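Local structure of HD superfamily hydrolase (Clostridium acetobutylicum ATCC 824, 3CCG) at residues D29-L34 and E43-A48; G36-D41 and E150-A155; L50-A55 and E110-G115; L122-Y127 and K154-S159. The protein probably hydrolyses P(1),P(4)-bis(5'-adenosyl) tetraphosphate (Ap4A) to two molecules of ADP, using a pair of iron ions held in an all-helical HD domain. All blocks are in the same frame, centred on the assembly; numbering follows the deposited sequence. Where two conformers were deposited one is given.

Interaction 1: D29-L34 and E43-A48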
loop_
_atom_site.group_PDB
_atom_site.type_symbol
_atom_site.label_atom_id
_atom_site.label_comp_id
_atom_site.label_asym_id
_atom_site.label_seq_id
_atom_site.Cartn_x
_atom_site.Cartn_y
_atom_site.Cartn_z
ATOM N N ASP A 29 -27.418 14.431 -0.629
ATOM C CA ASP A 29 -27.679 15.452 -1.666
ATOM C C ASP A 29 -26.558 15.478 -2.728
ATOM O O ASP A 29 -26.795 15.646 -3.911
ATOM C CB ASP A 29 -27.817 16.835 -1.060
ATOM C CG ASP A 29 -29.115 17.031 -0.300
ATOM O OD1 ASP A 29 -30.100 16.318 -0.542
ATOM O OD2 ASP A 29 -29.077 17.944 0.544
ATOM N N THR A 30 -25.319 15.414 -2.263
ATOM C CA THR A 30 -24.183 15.424 -3.162
ATOM C C THR A 30 -24.155 14.212 -4.078
ATOM O O THR A 30 -23.883 14.307 -5.289
ATOM C CB THR A 30 -22.857 15.506 -2.363
ATOM O OG1 THR A 30 -22.851 16.702 -1.585
ATOM C CG2 THR A 30 -21.637 15.463 -3.296
ATOM N N ALA A 31 -24.439 13.039 -3.508
ATOM C CA ALA A 31 -24.516 11.802 -4.279
ATOM C C ALA A 31 -25.583 11.932 -5.358
ATOM O O ALA A 31 -25.391 11.526 -6.471
ATOM C CB ALA A 31 -24.829 10.592 -3.371
ATOM N N VAL A 32 -26.722 12.524 -4.996
ATOM C CA VAL A 32 -27.794 12.707 -5.969
ATOM C C VAL A 32 -27.356 13.644 -7.079
ATOM O O VAL A 32 -27.620 13.381 -8.255
ATOM C CB VAL A 32 -29.079 13.170 -5.257
ATOM C CG1 VAL A 32 -30.161 13.654 -6.274
ATOM C CG2 VAL A 32 -29.645 12.053 -4.410
ATOM N N ARG A 33 -26.668 14.719 -6.700
ATOM C CA ARG A 33 -26.179 15.704 -7.689
ATOM C C ARG A 33 -25.201 15.029 -8.680
ATOM O O ARG A 33 -25.303 15.112 -9.925
ATOM C CB ARG A 33 -25.538 16.889 -6.986
ATOM C CG ARG A 33 -25.070 18.003 -7.932
ATOM C CD ARG A 33 -24.471 19.159 -7.204
ATOM N NE ARG A 33 -23.290 18.793 -6.425
ATOM C CZ ARG A 33 -22.085 18.630 -6.939
ATOM N NH1 ARG A 33 -21.893 18.742 -8.239
ATOM N NH2 ARG A 33 -21.076 18.307 -6.140
ATOM N N LEU A 34 -24.271 14.235 -8.127
ATOM C CA LEU A 34 -23.291 13.588 -8.964
ATOM C C LEU A 34 -23.940 12.524 -9.845
ATOM O O LEU A 34 -23.518 12.249 -10.968
ATOM C CB LEU A 34 -22.151 13.001 -8.106
ATOM C CG LEU A 34 -21.224 13.974 -7.420
ATOM C CD1 LEU A 34 -20.291 13.231 -6.446
ATOM C CD2 LEU A 34 -20.373 14.782 -8.432
ATOM N N GLU A 43 -32.054 7.232 -6.946
ATOM C CA GLU A 43 -32.522 6.687 -5.672
ATOM C C GLU A 43 -31.434 5.799 -5.050
ATOM O O GLU A 43 -31.280 5.792 -3.842
ATOM C CB GLU A 43 -33.863 5.959 -5.807
ATOM C CG GLU A 43 -34.597 5.861 -4.471
ATOM C CD GLU A 43 -35.058 7.209 -3.842
ATOM O OE1 GLU A 43 -34.929 8.298 -4.475
ATOM O OE2 GLU A 43 -35.568 7.160 -2.690
ATOM N N LYS A 44 -30.708 5.052 -5.866
ATOM C CA LYS A 44 -29.537 4.310 -5.332
ATOM C C LYS A 44 -28.553 5.295 -4.677
ATOM O O LYS A 44 -27.997 5.027 -3.578
ATOM C CB LYS A 44 -28.837 3.504 -6.430
ATOM C CG LYS A 44 -29.579 2.230 -6.798
ATOM C CD LYS A 44 -29.074 1.475 -8.037
ATOM C CE LYS A 44 -27.646 1.039 -8.000
ATOM N NZ LYS A 44 -27.165 0.232 -9.231
ATOM N N ALA A 45 -28.291 6.420 -5.355
ATOM C CA ALA A 45 -27.393 7.432 -4.851
ATOM C C ALA A 45 -27.942 8.016 -3.546
ATOM O O ALA A 45 -27.233 8.195 -2.550
ATOM C CB ALA A 45 -27.168 8.531 -5.864
ATOM N N ARG A 46 -29.218 8.379 -3.550
ATOM C CA ARG A 46 -29.856 8.962 -2.340
ATOM C C ARG A 46 -29.803 8.014 -1.125
ATOM O O ARG A 46 -29.494 8.435 -0.003
ATOM C CB ARG A 46 -31.328 9.354 -2.633
ATOM C CG ARG A 46 -32.095 10.021 -1.439
ATOM C CD ARG A 46 -33.612 10.208 -1.698
ATOM N NE ARG A 46 -33.791 10.761 -3.032
ATOM C CZ ARG A 46 -33.573 12.033 -3.342
ATOM N NH1 ARG A 46 -33.226 12.883 -2.397
ATOM N NH2 ARG A 46 -33.732 12.461 -4.586
ATOM N N ILE A 47 -30.151 6.750 -1.308
ATOM C CA ILE A 47 -30.168 5.834 -0.142
ATOM C C ILE A 47 -28.745 5.502 0.309
ATOM O O ILE A 47 -28.468 5.511 1.487
ATOM C CB ILE A 47 -30.960 4.568 -0.398
ATOM C CG1 ILE A 47 -32.412 4.879 -0.731
ATOM C CG2 ILE A 47 -30.945 3.578 0.834
ATOM C CD1 ILE A 47 -33.078 3.700 -1.434
ATOM N N ALA A 48 -27.854 5.220 -0.629
ATOM C CA ALA A 48 -26.502 4.907 -0.216
ATOM C C ALA A 48 -25.886 6.104 0.475
ATOM O O ALA A 48 -25.208 5.962 1.492
ATOM C CB ALA A 48 -25.679 4.493 -1.446
HETATM O O HOH W 1 -31.090 14.934 -2.583
#

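Interaction 2: G36-D41 and E150-A155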
loop_
_atom_site.group_PDB
_atom_site.type_symbol
_atom_site.label_atom_id
_atom_site.label_comp_id
_atom_site.label_asym_id
_atom_site.label_seq_id
_atom_site.Cartn_x
_atom_site.Cartn_y
_atom_site.Cartn_z
ATOM N N GLY A 36 -26.809 12.699 -11.153
ATOM C CA GLY A 36 -27.379 13.440 -12.285
ATOM C C GLY A 36 -26.311 13.695 -13.334
ATOM O O GLY A 36 -26.553 13.484 -14.526
ATOM N N ILE A 37 -25.131 14.138 -12.920
ATOM C CA ILE A 37 -24.021 14.405 -13.839
ATOM C C ILE A 37 -23.568 13.143 -14.594
ATOM O O ILE A 37 -23.312 13.192 -15.814
ATOM C CB ILE A 37 -22.813 14.983 -13.105
ATOM C CG1 ILE A 37 -23.130 16.400 -12.596
ATOM C CG2 ILE A 37 -21.527 14.987 -14.004
ATOM C CD1 ILE A 37 -22.149 16.985 -11.588
ATOM N N TYR A 38 -23.503 12.000 -13.891
ATOM C CA TYR A 38 -22.931 10.788 -14.447
ATOM C C TYR A 38 -23.933 9.717 -14.874
ATOM O O TYR A 38 -23.580 8.608 -15.242
ATOM C CB TYR A 38 -21.873 10.213 -13.454
ATOM C CG TYR A 38 -20.641 11.097 -13.329
ATOM C CD1 TYR A 38 -19.642 11.080 -14.309
ATOM C CD2 TYR A 38 -20.440 11.916 -12.224
ATOM C CE1 TYR A 38 -18.544 11.883 -14.211
ATOM C CE2 TYR A 38 -19.312 12.748 -12.127
ATOM C CZ TYR A 38 -18.366 12.713 -13.144
ATOM O OH TYR A 38 -17.254 13.500 -13.038
ATOM N N ASN A 39 -25.219 10.042 -14.808
ATOM C CA ASN A 39 -26.265 9.110 -15.228
ATOM C C ASN A 39 -26.398 7.855 -14.343
ATOM O O ASN A 39 -26.705 6.752 -14.801
ATOM C CB ASN A 39 -26.053 8.716 -16.701
ATOM C CG ASN A 39 -27.284 8.066 -17.322
ATOM O OD1 ASN A 39 -28.410 8.320 -16.906
ATOM N ND2 ASN A 39 -27.069 7.230 -18.332
ATOM N N GLU A 40 -26.168 8.033 -13.044
ATOM C CA GLU A 40 -26.359 6.954 -12.111
ATOM C C GLU A 40 -27.818 7.099 -11.574
ATOM O O GLU A 40 -28.422 8.186 -11.579
ATOM C CB GLU A 40 -25.318 6.987 -10.974
ATOM C CG GLU A 40 -25.437 5.889 -9.944
ATOM C CD GLU A 40 -25.427 4.531 -10.579
ATOM O OE1 GLU A 40 -24.348 4.046 -11.009
ATOM O OE2 GLU A 40 -26.519 3.929 -10.729
ATOM N N ASP A 41 -28.352 5.979 -11.140
ATOM C CA ASP A 41 -29.698 5.935 -10.550
ATOM C C ASP A 41 -29.807 6.873 -9.371
ATOM O O ASP A 41 -29.033 6.757 -8.399
ATOM C CB ASP A 41 -30.103 4.516 -10.175
ATOM C CG ASP A 41 -31.502 4.431 -9.678
ATOM O OD1 ASP A 41 -31.739 4.679 -8.516
ATOM O OD2 ASP A 41 -32.397 4.182 -10.495
ATOM N N GLU A 150 -16.119 16.851 -13.214
ATOM C CA GLU A 150 -15.626 16.623 -14.587
ATOM C C GLU A 150 -14.992 15.273 -14.884
ATOM O O GLU A 150 -15.160 14.705 -15.963
ATOM C CB GLU A 150 -14.527 17.650 -14.886
ATOM C CG GLU A 150 -14.920 19.096 -14.675
ATOM C CD GLU A 150 -13.714 20.032 -14.662
ATOM O OE1 GLU A 150 -12.562 19.541 -14.802
ATOM O OE2 GLU A 150 -13.921 21.260 -14.497
ATOM N N ASP A 151 -14.236 14.783 -13.916
ATOM C CA ASP A 151 -13.435 13.592 -14.091
ATOM C C ASP A 151 -13.305 12.873 -12.736
ATOM O O ASP A 151 -12.393 13.082 -11.948
ATOM C CB ASP A 151 -12.088 14.042 -14.644
ATOM C CG ASP A 151 -11.169 12.882 -15.005
ATOM O OD1 ASP A 151 -11.501 11.722 -14.711
ATOM O OD2 ASP A 151 -10.091 13.145 -15.591
ATOM N N LEU A 152 -14.303 12.052 -12.509
ATOM C CA LEU A 152 -14.478 11.328 -11.272
ATOM C C LEU A 152 -13.230 10.503 -10.914
ATOM O O LEU A 152 -12.784 10.546 -9.787
ATOM C CB LEU A 152 -15.739 10.453 -11.373
ATOM C CG LEU A 152 -16.296 9.792 -10.132
ATOM C CD1 LEU A 152 -16.465 10.878 -9.051
ATOM C CD2 LEU A 152 -17.605 9.055 -10.486
ATOM N N ASN A 153 -12.666 9.794 -11.889
ATOM C CA ASN A 153 -11.467 8.996 -11.635
ATOM C C ASN A 153 -10.288 9.878 -11.185
ATOM O O ASN A 153 -9.500 9.523 -10.290
ATOM C CB ASN A 153 -11.102 8.135 -12.860
ATOM C CG ASN A 153 -12.070 6.986 -13.096
ATOM O OD1 ASN A 153 -12.797 6.578 -12.197
ATOM N ND2 ASN A 153 -12.087 6.461 -14.315
ATOM N N LYS A 154 -10.168 11.044 -11.802
ATOM C CA LYS A 154 -9.143 11.976 -11.388
ATOM C C LYS A 154 -9.336 12.381 -9.931
ATOM O O LYS A 154 -8.404 12.473 -9.154
ATOM C CB LYS A 154 -9.141 13.222 -12.295
ATOM C CG LYS A 154 -8.168 14.332 -11.866
ATOM C CD LYS A 154 -8.357 15.607 -12.734
ATOM C CE LYS A 154 -7.347 16.717 -12.380
ATOM N N ALA A 155 -10.589 12.676 -9.566
ATOM C CA ALA A 155 -10.892 13.101 -8.226
ATOM C C ALA A 155 -10.518 12.011 -7.208
ATOM O O ALA A 155 -9.959 12.298 -6.167
ATOM C CB ALA A 155 -12.399 13.452 -8.127
#

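Interaction 3: L50-A55 and E110-G115. With FE (Fe (III) ion), chain C; FE (Fe (III) ion), chain B.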
loop_
_atom_site.group_PDB
_atom_site.type_symbol
_atom_site.label_atom_id
_atom_site.label_comp_id
_atom_site.label_asym_id
_atom_site.label_seq_id
_atom_site.Cartn_x
_atom_site.Cartn_y
_atom_site.Cartn_z
ATOM N N LEU A 50 -27.427 8.575 2.065
ATOM C CA LEU A 50 -28.087 8.790 3.326
ATOM C C LEU A 50 -27.578 7.855 4.435
ATOM O O LEU A 50 -27.354 8.317 5.558
ATOM C CB LEU A 50 -29.602 8.632 3.178
ATOM C CG LEU A 50 -30.466 8.870 4.442
ATOM C CD1 LEU A 50 -30.260 10.270 5.017
ATOM C CD2 LEU A 50 -31.926 8.572 4.109
ATOM N N VAL A 51 -27.412 6.576 4.114
ATOM C CA VAL A 51 -27.127 5.586 5.157
ATOM C C VAL A 51 -25.672 5.160 5.267
ATOM O O VAL A 51 -25.320 4.384 6.151
ATOM C CB VAL A 51 -28.009 4.342 4.991
ATOM C CG1 VAL A 51 -29.503 4.737 4.839
ATOM C CG2 VAL A 51 -27.582 3.523 3.826
ATOM N N HIS A 52 -24.800 5.763 4.485
ATOM C CA HIS A 52 -23.408 5.281 4.372
ATOM C C HIS A 52 -22.707 5.261 5.732
ATOM O O HIS A 52 -21.842 4.389 5.933
ATOM C CB HIS A 52 -22.586 6.104 3.382
ATOM C CG HIS A 52 -22.112 7.401 3.930
ATOM N ND1 HIS A 52 -22.909 8.525 4.110
ATOM C CD2 HIS A 52 -20.893 7.748 4.388
ATOM C CE1 HIS A 52 -22.182 9.493 4.631
ATOM N NE2 HIS A 52 -20.956 9.043 4.833
ATOM N N ASP A 53 -23.038 6.192 6.622
ATOM C CA ASP A 53 -22.329 6.332 7.906
ATOM C C ASP A 53 -23.217 5.767 9.040
ATOM O O ASP A 53 -23.030 6.144 10.183
ATOM C CB ASP A 53 -21.891 7.783 8.219
ATOM C CG ASP A 53 -20.467 8.046 7.933
ATOM O OD1 ASP A 53 -19.682 7.150 7.605
ATOM O OD2 ASP A 53 -20.083 9.235 8.013
ATOM N N CYS A 54 -24.168 4.903 8.737
ATOM C CA CYS A 54 -25.080 4.420 9.765
ATOM C C CYS A 54 -24.374 3.754 10.996
ATOM O O CYS A 54 -24.958 3.680 12.123
ATOM C CB CYS A 54 -26.220 3.558 9.171
ATOM S SG CYS A 54 -25.707 1.984 8.522
ATOM N N ALA A 55 -23.164 3.216 10.785
ATOM C CA ALA A 55 -22.397 2.528 11.850
ATOM C C ALA A 55 -21.270 3.399 12.381
ATOM O O ALA A 55 -20.495 2.963 13.196
ATOM C CB ALA A 55 -21.802 1.222 11.341
ATOM N N GLU A 110 -20.147 -0.247 2.003
ATOM C CA GLU A 110 -19.018 -1.014 2.501
ATOM C C GLU A 110 -17.662 -0.360 2.214
ATOM O O GLU A 110 -16.784 -0.376 3.086
ATOM C CB GLU A 110 -18.985 -2.405 1.908
ATOM C CG GLU A 110 -17.820 -3.257 2.332
ATOM C CD GLU A 110 -17.947 -4.715 1.901
ATOM O OE1 GLU A 110 -18.858 -5.080 1.164
ATOM O OE2 GLU A 110 -17.016 -5.465 2.249
ATOM N N PHE A 111 -17.471 0.118 1.003
ATOM C CA PHE A 111 -16.141 0.575 0.568
ATOM C C PHE A 111 -15.953 2.064 0.560
ATOM O O PHE A 111 -14.941 2.608 0.060
ATOM C CB PHE A 111 -15.784 -0.034 -0.808
ATOM C CG PHE A 111 -15.671 -1.525 -0.769
ATOM C CD1 PHE A 111 -14.613 -2.123 -0.143
ATOM C CD2 PHE A 111 -16.678 -2.347 -1.263
ATOM C CE1 PHE A 111 -14.514 -3.485 -0.098
ATOM C CE2 PHE A 111 -16.579 -3.719 -1.211
ATOM C CZ PHE A 111 -15.510 -4.273 -0.602
ATOM N N HIS A 112 -16.862 2.763 1.222
ATOM C CA HIS A 112 -16.727 4.205 1.193
ATOM C C HIS A 112 -15.566 4.747 2.004
ATOM O O HIS A 112 -15.204 5.902 1.795
ATOM C CB HIS A 112 -18.027 4.920 1.682
ATOM C CG HIS A 112 -18.171 5.057 3.172
ATOM N ND1 HIS A 112 -18.798 4.146 3.994
ATOM C CD2 HIS A 112 -17.783 6.076 3.973
ATOM C CE1 HIS A 112 -18.744 4.591 5.249
ATOM N NE2 HIS A 112 -18.162 5.782 5.255
ATOM N N THR A 113 -15.046 3.975 2.942
ATOM C CA THR A 113 -13.976 4.479 3.858
ATOM C C THR A 113 -12.592 4.353 3.243
ATOM O O THR A 113 -11.712 5.148 3.585
ATOM C CB THR A 113 -13.983 3.827 5.236
ATOM O OG1 THR A 113 -13.603 2.426 5.127
ATOM C CG2 THR A 113 -15.320 3.952 5.875
ATOM N N THR A 114 -12.414 3.372 2.365
ATOM C CA THR A 114 -11.126 3.095 1.744
ATOM C C THR A 114 -11.066 3.074 0.230
ATOM O O THR A 114 -9.993 3.221 -0.377
ATOM C CB THR A 114 -10.619 1.655 2.161
ATOM O OG1 THR A 114 -11.565 0.673 1.751
ATOM C CG2 THR A 114 -10.426 1.528 3.678
ATOM N N GLY A 115 -12.185 2.844 -0.411
ATOM C CA GLY A 115 -12.197 2.554 -1.812
ATOM C C GLY A 115 -11.716 1.105 -2.016
ATOM O O GLY A 115 -11.441 0.354 -1.057
HETATM FE FE FE C . -19.001 10.156 5.977
HETATM FE FE FE B . -17.641 7.201 6.860
HETATM O O HOH W 2 -18.181 8.706 5.583
HETATM O O HOH W 3 -15.659 7.361 6.198
#

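Interaction 4: L122-Y127 and K154-S159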
loop_
_atom_site.group_PDB
_atom_site.type_symbol
_atom_site.label_atom_id
_atom_site.label_comp_id
_atom_site.label_asym_id
_atom_site.label_seq_id
_atom_site.Cartn_x
_atom_site.Cartn_y
_atom_site.Cartn_z
ATOM N N LEU A 122 -21.520 3.947 -8.695
ATOM C CA LEU A 122 -22.179 4.330 -7.417
ATOM C C LEU A 122 -21.144 4.343 -6.278
ATOM O O LEU A 122 -21.119 5.265 -5.480
ATOM C CB LEU A 122 -23.336 3.423 -7.094
ATOM C CG LEU A 122 -24.088 3.732 -5.783
ATOM C CD1 LEU A 122 -24.794 5.130 -5.942
ATOM C CD2 LEU A 122 -25.040 2.571 -5.455
ATOM N N GLU A 123 -20.292 3.325 -6.231
ATOM C CA GLU A 123 -19.262 3.281 -5.198
ATOM C C GLU A 123 -18.373 4.528 -5.249
ATOM O O GLU A 123 -18.053 5.130 -4.224
ATOM C CB GLU A 123 -18.384 2.051 -5.373
ATOM C CG GLU A 123 -18.977 0.751 -5.007
ATOM C CD GLU A 123 -18.073 -0.415 -5.338
ATOM O OE1 GLU A 123 -17.004 -0.491 -4.681
ATOM O OE2 GLU A 123 -18.385 -1.209 -6.256
ATOM N N LYS A 124 -17.985 4.949 -6.471
ATOM C CA LYS A 124 -17.157 6.109 -6.639
ATOM C C LYS A 124 -17.855 7.408 -6.142
ATOM O O LYS A 124 -17.273 8.263 -5.518
ATOM C CB LYS A 124 -16.689 6.288 -8.072
ATOM C CG LYS A 124 -15.898 5.113 -8.599
ATOM C CD LYS A 124 -15.457 5.343 -10.037
ATOM C CE LYS A 124 -14.611 4.176 -10.531
ATOM N NZ LYS A 124 -14.293 4.303 -12.004
ATOM N N ILE A 125 -19.128 7.538 -6.560
ATOM C CA ILE A 125 -19.944 8.693 -6.183
ATOM C C ILE A 125 -20.047 8.822 -4.635
ATOM O O ILE A 125 -19.881 9.921 -4.064
ATOM C CB ILE A 125 -21.328 8.588 -6.843
ATOM C CG1 ILE A 125 -21.201 8.858 -8.346
ATOM C CG2 ILE A 125 -22.264 9.585 -6.203
ATOM C CD1 ILE A 125 -22.512 8.713 -9.163
ATOM N N ILE A 126 -20.271 7.681 -3.948
ATOM C CA ILE A 126 -20.479 7.722 -2.489
ATOM C C ILE A 126 -19.140 8.042 -1.814
ATOM O O ILE A 126 -19.039 8.904 -0.927
ATOM C CB ILE A 126 -21.131 6.445 -1.946
ATOM C CG1 ILE A 126 -22.532 6.271 -2.590
ATOM C CG2 ILE A 126 -21.186 6.481 -0.430
ATOM C CD1 ILE A 126 -23.455 7.508 -2.542
ATOM N N TYR A 127 -18.091 7.400 -2.294
ATOM C CA TYR A 127 -16.762 7.659 -1.761
ATOM C C TYR A 127 -16.381 9.160 -1.851
ATOM O O TYR A 127 -15.960 9.783 -0.871
ATOM C CB TYR A 127 -15.717 6.759 -2.460
ATOM C CG TYR A 127 -14.288 7.092 -2.063
ATOM C CD1 TYR A 127 -13.661 8.152 -2.664
ATOM C CD2 TYR A 127 -13.638 6.437 -1.026
ATOM C CE1 TYR A 127 -12.410 8.532 -2.319
ATOM C CE2 TYR A 127 -12.360 6.827 -0.646
ATOM C CZ TYR A 127 -11.776 7.901 -1.286
ATOM O OH TYR A 127 -10.475 8.343 -1.014
ATOM N N LYS A 154 -10.168 11.044 -11.802
ATOM C CA LYS A 154 -9.143 11.976 -11.388
ATOM C C LYS A 154 -9.336 12.381 -9.931
ATOM O O LYS A 154 -8.404 12.473 -9.154
ATOM C CB LYS A 154 -9.141 13.222 -12.295
ATOM C CG LYS A 154 -8.168 14.332 -11.866
ATOM C CD LYS A 154 -8.357 15.607 -12.734
ATOM C CE LYS A 154 -7.347 16.717 -12.380
ATOM N N ALA A 155 -10.589 12.676 -9.566
ATOM C CA ALA A 155 -10.892 13.101 -8.226
ATOM C C ALA A 155 -10.518 12.011 -7.208
ATOM O O ALA A 155 -9.959 12.298 -6.167
ATOM C CB ALA A 155 -12.399 13.452 -8.127
ATOM N N LEU A 156 -10.876 10.770 -7.505
ATOM C CA LEU A 156 -10.538 9.682 -6.567
ATOM C C LEU A 156 -9.024 9.589 -6.405
ATOM O O LEU A 156 -8.511 9.596 -5.278
ATOM C CB LEU A 156 -11.111 8.351 -7.001
ATOM C CG LEU A 156 -12.475 7.996 -6.419
ATOM C CD1 LEU A 156 -13.571 8.888 -6.940
ATOM C CD2 LEU A 156 -12.773 6.523 -6.727
ATOM N N LEU A 157 -8.327 9.621 -7.539
ATOM C CA LEU A 157 -6.873 9.525 -7.503
ATOM C C LEU A 157 -6.277 10.626 -6.642
ATOM O O LEU A 157 -5.418 10.370 -5.798
ATOM C CB LEU A 157 -6.343 9.493 -8.946
ATOM C CG LEU A 157 -4.858 9.209 -9.178
ATOM C CD1 LEU A 157 -4.401 7.985 -8.401
ATOM C CD2 LEU A 157 -4.589 9.041 -10.697
HETATM N N MSE A 158 -6.780 11.844 -6.806
HETATM C CA MSE A 158 -6.319 12.949 -6.008
HETATM C C MSE A 158 -6.568 12.681 -4.520
HETATM O O MSE A 158 -5.751 12.995 -3.652
HETATM C CB MSE A 158 -7.033 14.226 -6.460
HETATM C CG MSE A 158 -6.736 14.604 -7.896
HETATM SE SE MSE A 158 -7.937 15.972 -8.522
HETATM C CE MSE A 158 -7.895 17.006 -6.775
ATOM N N SER A 159 -7.741 12.126 -4.220
ATOM C CA SER A 159 -8.092 11.811 -2.824
ATOM C C SER A 159 -7.210 10.731 -2.189
ATOM O O SER A 159 -6.753 10.872 -1.040
ATOM C CB SER A 159 -9.595 11.440 -2.707
ATOM O OG SER A 159 -9.961 11.300 -1.347
#

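Interaction 1: D29-L34 and E43-A48
Arg46 lays its side chain across Val32 where helix 5-38 and helix 42-51 run side by side, and each of its parts meets something different. At the root, CB of Arg46 touches CG2 of Val32 at 3.6 Å, and CA of Arg46 lies almost as near the same methyl. With CG anti to the backbone N (chi1 -178°), the chain first climbs away from its own helix, then bends at chi3. Arg46 has two conformers; in the one described, the guanidinium folds back over the valine. CG2 of Val32 sits 4.0 Å above the guanidinium plane, over its centre, while CG1 of Val32 reaches only the NH2 end. NE turns the other way and forms a salt bridge to OE1 of Glu43 at 3.1 Å; the oxygen lies in the guanidinium plane but is met from above the carboxylate plane. NH1 makes a weak bond to a water that donates to OD1 of Asp29 (2.7 Å), a loose link back to helix 5-38.

Beneath this polar layer the two backbones come close. The segment axes approach to 7.7 Å and are nearly antiparallel, at 160°. Alanines allow this: CB of Ala31 rests 3.5 Å from O of Ala45, and CB of Ala45 meets O of Ala31 in return. Ile126 of helix 121-132 also packs on Ala31. Small residues thus bring the helices together inside, while the arginine, spread over a methyl and paired with Glu43 in this conformer, shields the outer seam and keeps its charged edge for carboxylate and water.

Interaction 2: G36-D41 and E150-A155
The C-terminal end of the long helix 5-38 abuts the turn between helix 141-150 and helix 152-170, and Tyr38 makes the join. Its ring reaches over to Leu152, with CZ of Tyr38 lying 3.9 Å from CB of Leu152. CD2 of Leu152 lies over one face of the ring, and CG2 of Ile37, from the tyrosine's own segment, over the opposite face, 3.6 Å above the plane and offset toward the rim. The tyrosine CG is anti to its carbonyl carbon (chi1 -68°), which sends the ring out from the helix end toward the turn. There the hydroxyl enters among backbone atoms: OH of Tyr38 is 3.4 Å from C of Glu150 and 3.3 Å from N of Leu152. Its hydrogen-bond partner is the carbonyl oxygen of Ala148, in the last turn of helix 141-150.

The turn carries a helix N-cap. Asp151 precedes helix 152-170, and its OD1 accepts from N of Lys154 at 3.3 Å, with the carboxylate oxygen met from well above its plane. On the other side, Asn39, with positive phi (67°), has left helical geometry and leads the chain on to Asp41, the N-cap of helix 42-51. OE2 of Glu40 accepts from N of Asp41 at 2.8 Å. Leu152 also packs on Leu121 and Lys124 of helix 121-132, and Glu40 touches Leu121 and Ile125 of that same helix.

Interaction 3: L50-A55 and E110-G115
OD1 of Asp53 and NE2 of His112 meet on the same iron ion, chain B, each binding it at 2.2 Å. The two atoms are 3.1 Å apart, a spacing set by the shared metal. OD2 of Asp53 binds the second iron, chain C, at 2.5 Å, so one aspartate bridges both ions. NE2 of His52 joins it there, also at 2.5 Å. Water 2 binds the chain B iron at 2.0 Å and is modelled between the ions, its distance to the chain C iron being doubtfully short; water 3 also binds chain B.

The imidazoles form an edge-to-face pair with planes at 87°: CD2 of His52 stands 3.4 Å above one face of His112, whose opposite face carries CG2 of Thr113. CG of each histidine sits between its backbone N and carbonyl carbon (chi1 79° and 83°), turning the ring toward the other segment. ND1 of His52 bonds to O of Gly49 and ND1 of His112 to O of Ile109, fixing their rotation and leaving each NE2 to its metal. His23 and Asp130 complete the chain C iron's protein ligands, and His86 the chain B iron's: the dinuclear centre of an HD domain, with His52 and Asp53 as its signature pair.

Interaction 4: L122-Y127 and K154-S159
Leu156 reaches out of helix 152-170 between two side chains of helix 121-132; its contacts are those of one of its two conformers. Its CG lies 3.9 Å from CD1 of Tyr127, approaching the ring obliquely, while its CD2 touches CG of Lys124, also at 3.9 Å. The other branch, CD1 of Leu156, comes to 4.0 Å from the backbone O of Lys124. Lys124 and Leu156 cross at about a right angle; the contact uses CB and CG of Lys124, and the chain beyond runs extended and leads away.

One turn further along helix 152-170, the tyrosine hydroxyl is bonded. OH of Tyr127 and OG of Ser159 share a hydrogen bond of 3.0 Å, in which either hydroxyl could donate, with OG near the plane of the ring at its edge. Tyr127 has CG anti to the backbone N (chi1 173°), which carries the ring across to the serine; Ser159 OG, likewise anti to its own N, meets it. This bond joins two buried hydroxyls inside an otherwise apolar contact.

The second shell fixes these groups. Phe160 and Tyr131 bring their rings against Tyr127, and Met119 packs on it from the preceding loop. NZ of Lys124 bonds to OD1 of Asn153, close to the start of helix 152-170. The segment axes come no closer than 10.7 Å, at 51° to each other, and Tyr127 and Leu156 span the distance. This inclined helix packing sets helix 152-170 against helix 121-132, which supplies the iron ligand Asp130 of the HD-domain centre.

In the fold
From the N terminus, helix 5-38 turns back at 39-41 into helix 42-51, and interaction 1 closes this short hairpin. Interaction 3 follows in series, closing a longer loop from the end of helix 42-51 to the stretch after helix 103-110, around the irons. Interaction 2 spans from the end of helix 5-38 to the start of helix 152-170; interaction 3 nests inside its loop, whereas interactions 1 and 2 cross. Interaction 4, last in series, closes the loop from helix 121-132 through helix 141-150 to helix 152-170, sharing Lys154 and Ala155 with interaction 2. Helix 121-132 joins several of them: Leu122 touches Ala45 of interaction 1, and Tyr127 the backbone of His112 in interaction 3.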